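PDB 4TWJ: NAD-dependent protein deacylase 2 from Archaeoglobus fulgidus, which uses NAD to remove acyl groups from protein lysines, deacetylating the chromatin protein Alba and thereby increasing its affinity for DNA. Local coordinates for residues 124-129 with 153-158; 63-68 with 145-150. One frame throughout, in Å; residues are numbered along the deposited sequence.

Overall arrangement
Interaction 1 lies within the zinc-binding module of the sirtuin; interaction 2 joins that module's loop 145-150 to helix 60-73. Their centres are about 12 Å apart, and both are well away from the centre of the chain. Interaction 1 pairs 124-129 with 153-158 through metal bonds, backbone pairing and a serine-carboxylate bond. Interaction 2 is held almost wholly by apolar packing, and its Cys150 supplies the remaining zinc ligand. Each is partly buried, with a covered strand or indole side and an exposed loop side. They are stitched together directly, as backbone carbonyls of interaction 1 meet side chains of interaction 2.

Interaction 1 of 2, residues 124-129 with 153-158; sequences LDCLDC and CGSYYV. With ZN (zinc ion), chain C.
Cys126 and Val158 form an antiparallel non-hydrogen-bonded pair, their CA atoms 4.3 Å apart, and just beyond it Leu127 N donates to Tyr157 O over 2.9 Å in a nearly straight bond (172° at the hydrogen). The carbonyl oxygen of Tyr157 also receives a CA-H...O contact from Cys126. Past this pair the backbones spread to 6.8 Å between the CA atoms of Cys129 and Cys153, and the zinc ion bridges the gap: Cys126, Cys129 and Cys153 each give it SG at 2.3 Å, and Cys150 completes the four-cysteine site, built from two CxxC pairs. Different first torsions, Cys126 SG anti to the backbone N but the other two not, bring sulfurs from both segments round one metal. Backbone N-H groups point at two of the sulfurs: Cys129 N aims straight at Cys126 SG (3.5 Å, 177°), while the bonds from Asp128 N to that sulfur and from Ser155 N to Cys153 SG are weak. Such donors would be expected to temper the negative charge on these two sulfurs. Beside the metal, Ser155 OG donates to Asp128 OD1 at 2.6 Å, meeting the anti side of the carboxylate and 21° out of its plane. The same hydroxyl accepts from Tyr157 N in an ST turn, so one oxygen ties the turn at Asp128 to the turn at Ser155-Tyr157. Apolar contacts are few: Leu127 CB meets Tyr157 CB, and Leu124 CB rests 3.9 Å from Val158 CG1. In the three-stranded antiparallel sheet, strand 123-126 is central, between 132-134 and 158-162, and a salt bridge from Asp125 to Arg161 spans it to the latter. Helix 53-58 covers Leu127 and Tyr157 through Phe56, with Tyr157 OH bonded to Lys57 O, and Trp64 of helix 60-73 packs on Leu124.

Interaction 2 of 2, residues 63-68 with 145-150; sequences FWEFSM and GEIPRC. With ZN (zinc ion), chain C.
The Trp64 indole lies between Pro148 on one face and an edge of the Phe63 ring on the other. This packing joins helix 60-73 to the zinc-module loop of the sirtuin fold. A CH-pi contact defines the first side: Pro148 CG stands 3.5 Å from the centroid of the six-membered ring, only 7° off its normal, while CD lies nearest Trp64 CD2, at 3.5 Å. Phe63 turns its edge to the opposite face, CE2 over the centre, with Trp64 CE2 in the plane of the Phe63 ring. With CG anti to the carbonyl carbon (chi1 -77°), Trp64 turns its indole toward that loop, and NE1 donates to Val158 O of the sheet. Ile147 packs beside the helix: its CG2 meets Trp64 CB at 3.7 Å and also touches Glu65 OE1 and Met68 CE. The Met68 chain, extended beyond CG, lays its methyl against the backbone of Gly145, the residue that closes helix 139-143 in a Schellman motif. On the other side of the helix, Phe63, Phe66 and Ser67 pack on the modified side chain of the bound peptide. At the far end of the loop, Cys150 SG binds the zinc ion at 2.3 Å.

Interaction 1 of 2, residues 124-129 with 153-158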
loop_
_atom_site.group_PDB
_atom_site.type_symbol
_atom_site.label_atom_id
_atom_site.label_comp_id
_atom_site.label_asym_id
_atom_site.label_seq_id
_atom_site.Cartn_x
_atom_site.Cartn_y
_atom_site.Cartn_z
ATOM N N LEU A 124 17.834 -1.879 -4.666
ATOM C CA LEU A 124 18.537 -2.073 -3.399
ATOM C C LEU A 124 19.914 -1.423 -3.434
ATOM O O LEU A 124 20.463 -1.172 -4.509
ATOM C CB LEU A 124 18.684 -3.567 -3.085
ATOM C CG LEU A 124 17.434 -4.437 -3.239
ATOM C CD1 LEU A 124 17.317 -5.001 -4.651
ATOM C CD2 LEU A 124 17.446 -5.573 -2.226
ATOM N N ASP A 125 20.456 -1.152 -2.249
ATOM C CA ASP A 125 21.766 -0.522 -2.104
ATOM C C ASP A 125 22.582 -1.223 -1.032
ATOM O O ASP A 125 22.049 -1.590 0.014
ATOM C CB ASP A 125 21.615 0.936 -1.684
ATOM C CG ASP A 125 20.825 1.748 -2.674
ATOM O OD1 ASP A 125 21.415 2.223 -3.666
ATOM O OD2 ASP A 125 19.610 1.920 -2.459
ATOM N N CYS A 126 23.877 -1.386 -1.279
ATOM C CA CYS A 126 24.794 -1.804 -0.226
ATOM C C CYS A 126 25.157 -0.590 0.622
ATOM O O CYS A 126 25.673 0.401 0.101
ATOM C CB CYS A 126 26.054 -2.409 -0.819
ATOM S SG CYS A 126 27.321 -2.795 0.403
ATOM N N LEU A 127 24.902 -0.669 1.925
ATOM C CA LEU A 127 25.161 0.459 2.824
ATOM C C LEU A 127 26.648 0.738 3.043
ATOM O O LEU A 127 27.010 1.837 3.472
ATOM C CB LEU A 127 24.488 0.236 4.181
ATOM C CG LEU A 127 22.974 0.010 4.185
ATOM C CD1 LEU A 127 22.460 0.022 5.618
ATOM C CD2 LEU A 127 22.239 1.046 3.347
ATOM N N ASP A 128 27.504 -0.241 2.760
ATOM C CA ASP A 128 28.944 -0.087 2.966
ATOM C C ASP A 128 29.672 0.533 1.771
ATOM O O ASP A 128 30.408 1.506 1.942
ATOM C CB ASP A 128 29.583 -1.428 3.344
ATOM C CG ASP A 128 29.300 -1.825 4.785
ATOM O OD1 ASP A 128 28.974 -3.003 5.019
ATOM O OD2 ASP A 128 29.403 -0.961 5.686
ATOM N N CYS A 129 29.482 -0.022 0.573
ATOM C CA CYS A 129 30.176 0.478 -0.624
ATOM C C CYS A 129 29.258 1.198 -1.623
ATOM O O CYS A 129 29.732 1.684 -2.652
ATOM C CB CYS A 129 30.915 -0.663 -1.325
ATOM S SG CYS A 129 29.874 -1.702 -2.375
ATOM N N CYS A 153 31.645 -5.999 -2.465
ATOM C CA CYS A 153 32.440 -5.913 -1.233
ATOM C C CYS A 153 32.160 -7.017 -0.202
ATOM O O CYS A 153 32.895 -7.136 0.785
ATOM C CB CYS A 153 32.245 -4.540 -0.594
ATOM S SG CYS A 153 30.725 -4.358 0.366
ATOM N N GLY A 154 31.116 -7.812 -0.427
ATOM C CA GLY A 154 30.793 -8.951 0.442
ATOM C C GLY A 154 29.894 -8.623 1.622
ATOM O O GLY A 154 29.566 -9.506 2.410
ATOM N N SER A 155 29.477 -7.363 1.739
ATOM C CA SER A 155 28.717 -6.905 2.907
ATOM C C SER A 155 27.403 -7.654 3.108
ATOM O O SER A 155 26.766 -8.100 2.149
ATOM C CB SER A 155 28.425 -5.406 2.805
ATOM O OG SER A 155 27.667 -4.947 3.914
ATOM N N TYR A 156 27.009 -7.773 4.375
ATOM C CA TYR A 156 25.696 -8.283 4.751
ATOM C C TYR A 156 24.630 -7.177 4.724
ATOM O O TYR A 156 23.461 -7.453 4.985
ATOM C CB TYR A 156 25.748 -8.882 6.167
ATOM C CG TYR A 156 26.283 -10.295 6.252
ATOM C CD1 TYR A 156 25.424 -11.375 6.451
ATOM C CD2 TYR A 156 27.647 -10.556 6.153
ATOM C CE1 TYR A 156 25.906 -12.672 6.536
ATOM C CE2 TYR A 156 28.135 -11.848 6.240
ATOM C CZ TYR A 156 27.261 -12.902 6.431
ATOM O OH TYR A 156 27.741 -14.191 6.519
ATOM N N TYR A 157 25.022 -5.941 4.418
ATOM C CA TYR A 157 24.113 -4.792 4.518
ATOM C C TYR A 157 23.572 -4.334 3.165
ATOM O O TYR A 157 23.772 -3.185 2.759
ATOM C CB TYR A 157 24.802 -3.630 5.241
ATOM C CG TYR A 157 25.015 -3.895 6.708
ATOM C CD1 TYR A 157 26.131 -4.594 7.158
ATOM C CD2 TYR A 157 24.088 -3.465 7.645
ATOM C CE1 TYR A 157 26.324 -4.841 8.507
ATOM C CE2 TYR A 157 24.269 -3.708 8.991
ATOM C CZ TYR A 157 25.382 -4.397 9.420
ATOM O OH TYR A 157 25.553 -4.633 10.767
ATOM N N VAL A 158 22.878 -5.238 2.478
ATOM C CA VAL A 158 22.137 -4.886 1.270
ATOM C C VAL A 158 20.730 -4.495 1.695
ATOM O O VAL A 158 19.947 -5.342 2.136
ATOM C CB VAL A 158 22.067 -6.050 0.265
ATOM C CG1 VAL A 158 21.236 -5.656 -0.955
ATOM C CG2 VAL A 158 23.469 -6.473 -0.147
HETATM ZN ZN ZN C . 29.082 -3.390 -0.994
#

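Interaction 2 of 2, residues 63-68 with 145-150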
loop_
_atom_site.group_PDB
_atom_site.type_symbol
_atom_site.label_atom_id
_atom_site.label_comp_id
_atom_site.label_asym_id
_atom_site.label_seq_id
_atom_site.Cartn_x
_atom_site.Cartn_y
_atom_site.Cartn_z
ATOM N N PHE A 63 16.404 -9.112 9.208
ATOM C CA PHE A 63 15.452 -8.516 8.279
ATOM C C PHE A 63 15.199 -9.437 7.087
ATOM O O PHE A 63 14.056 -9.649 6.684
ATOM C CB PHE A 63 15.950 -7.155 7.777
ATOM C CG PHE A 63 15.185 -6.638 6.596
ATOM C CD1 PHE A 63 13.976 -5.979 6.770
ATOM C CD2 PHE A 63 15.658 -6.833 5.305
ATOM C CE1 PHE A 63 13.260 -5.516 5.685
ATOM C CE2 PHE A 63 14.943 -6.375 4.214
ATOM C CZ PHE A 63 13.743 -5.714 4.403
ATOM N N TRP A 64 16.270 -9.977 6.518
ATOM C CA TRP A 64 16.131 -10.826 5.339
ATOM C C TRP A 64 15.469 -12.175 5.649
ATOM O O TRP A 64 14.654 -12.655 4.863
ATOM C CB TRP A 64 17.484 -11.002 4.645
ATOM C CG TRP A 64 17.869 -9.784 3.856
ATOM C CD1 TRP A 64 18.941 -8.963 4.063
ATOM C CD2 TRP A 64 17.154 -9.239 2.746
ATOM N NE1 TRP A 64 18.947 -7.948 3.131
ATOM C CE2 TRP A 64 17.857 -8.096 2.313
ATOM C CE3 TRP A 64 15.992 -9.617 2.066
ATOM C CZ2 TRP A 64 17.431 -7.322 1.236
ATOM C CZ3 TRP A 64 15.574 -8.858 0.995
ATOM C CH2 TRP A 64 16.293 -7.719 0.587
ATOM N N GLU A 65 15.806 -12.775 6.786
ATOM C CA GLU A 65 15.161 -14.026 7.201
ATOM C C GLU A 65 13.672 -13.802 7.488
ATOM O O GLU A 65 12.837 -14.635 7.152
ATOM C CB GLU A 65 15.860 -14.622 8.431
ATOM C CG GLU A 65 17.299 -15.065 8.186
ATOM C CD GLU A 65 17.420 -16.308 7.322
ATOM O OE1 GLU A 65 18.528 -16.558 6.793
ATOM O OE2 GLU A 65 16.421 -17.042 7.172
ATOM N N PHE A 66 13.347 -12.663 8.093
ATOM C CA PHE A 66 11.952 -12.284 8.315
ATOM C C PHE A 66 11.216 -12.122 6.983
ATOM O O PHE A 66 10.096 -12.602 6.829
ATOM C CB PHE A 66 11.872 -10.994 9.133
ATOM C CG PHE A 66 10.481 -10.442 9.262
ATOM C CD1 PHE A 66 9.526 -11.104 10.025
ATOM C CD2 PHE A 66 10.125 -9.260 8.622
ATOM C CE1 PHE A 66 8.241 -10.596 10.148
ATOM C CE2 PHE A 66 8.842 -8.746 8.743
ATOM C CZ PHE A 66 7.898 -9.417 9.505
ATOM N N SER A 67 11.864 -11.471 6.019
ATOM C CA SER A 67 11.273 -11.260 4.697
ATOM C C SER A 67 11.019 -12.578 3.964
ATOM O O SER A 67 10.036 -12.706 3.231
ATOM C CB SER A 67 12.166 -10.350 3.846
ATOM O OG SER A 67 12.281 -9.059 4.421
ATOM N N MET A 68 11.905 -13.552 4.162
ATOM C CA MET A 68 11.736 -14.880 3.566
ATOM C C MET A 68 10.515 -15.592 4.133
ATOM O O MET A 68 9.806 -16.287 3.406
ATOM C CB MET A 68 12.976 -15.741 3.805
ATOM C CG MET A 68 14.176 -15.316 2.984
ATOM S SD MET A 68 15.693 -16.088 3.557
ATOM C CE MET A 68 16.847 -15.396 2.373
ATOM N N GLY A 145 16.645 -19.223 0.256
ATOM C CA GLY A 145 17.054 -18.892 1.616
ATOM C C GLY A 145 18.468 -18.348 1.730
ATOM O O GLY A 145 19.032 -18.297 2.824
ATOM N N GLU A 146 19.044 -17.930 0.608
ATOM C CA GLU A 146 20.351 -17.283 0.625
ATOM C C GLU A 146 20.125 -15.779 0.677
ATOM O O GLU A 146 19.544 -15.210 -0.242
ATOM C CB GLU A 146 21.163 -17.695 -0.596
ATOM C CG GLU A 146 21.700 -19.116 -0.470
ATOM C CD GLU A 146 22.020 -19.773 -1.797
ATOM O OE1 GLU A 146 22.790 -20.757 -1.787
ATOM O OE2 GLU A 146 21.501 -19.324 -2.844
ATOM N N ILE A 147 20.556 -15.139 1.763
ATOM C CA ILE A 147 20.260 -13.721 1.947
ATOM C C ILE A 147 21.054 -12.875 0.957
ATOM O O ILE A 147 22.166 -13.244 0.573
ATOM C CB ILE A 147 20.524 -13.215 3.387
ATOM C CG1 ILE A 147 22.011 -13.297 3.745
ATOM C CG2 ILE A 147 19.671 -13.990 4.388
ATOM C CD1 ILE A 147 22.405 -12.388 4.887
ATOM N N PRO A 148 20.481 -11.741 0.532
ATOM C CA PRO A 148 21.241 -10.813 -0.296
ATOM C C PRO A 148 22.561 -10.412 0.363
ATOM O O PRO A 148 22.590 -10.073 1.548
ATOM C CB PRO A 148 20.294 -9.618 -0.433
ATOM C CG PRO A 148 18.944 -10.235 -0.354
ATOM C CD PRO A 148 19.080 -11.317 0.675
ATOM N N ARG A 149 23.638 -10.504 -0.409
ATOM C CA ARG A 149 24.964 -10.065 0.001
ATOM C C ARG A 149 25.485 -9.198 -1.131
ATOM O O ARG A 149 25.178 -9.451 -2.295
ATOM C CB ARG A 149 25.901 -11.259 0.192
ATOM C CG ARG A 149 25.549 -12.186 1.344
ATOM C CD ARG A 149 26.005 -11.658 2.691
ATOM N NE ARG A 149 27.460 -11.497 2.780
ATOM C CZ ARG A 149 28.335 -12.463 3.070
ATOM N NH1 ARG A 149 27.942 -13.715 3.322
ATOM N NH2 ARG A 149 29.633 -12.171 3.122
ATOM N N CYS A 150 26.275 -8.186 -0.802
ATOM C CA CYS A 150 26.869 -7.350 -1.837
ATOM C C CYS A 150 27.957 -8.124 -2.570
ATOM O O CYS A 150 28.902 -8.609 -1.951
ATOM C CB CYS A 150 27.465 -6.101 -1.231
ATOM S SG CYS A 150 28.192 -4.980 -2.442
HETATM ZN ZN ZN C . 29.082 -3.390 -0.994
HETATM O O HOH W 1 21.822 -7.870 3.146
#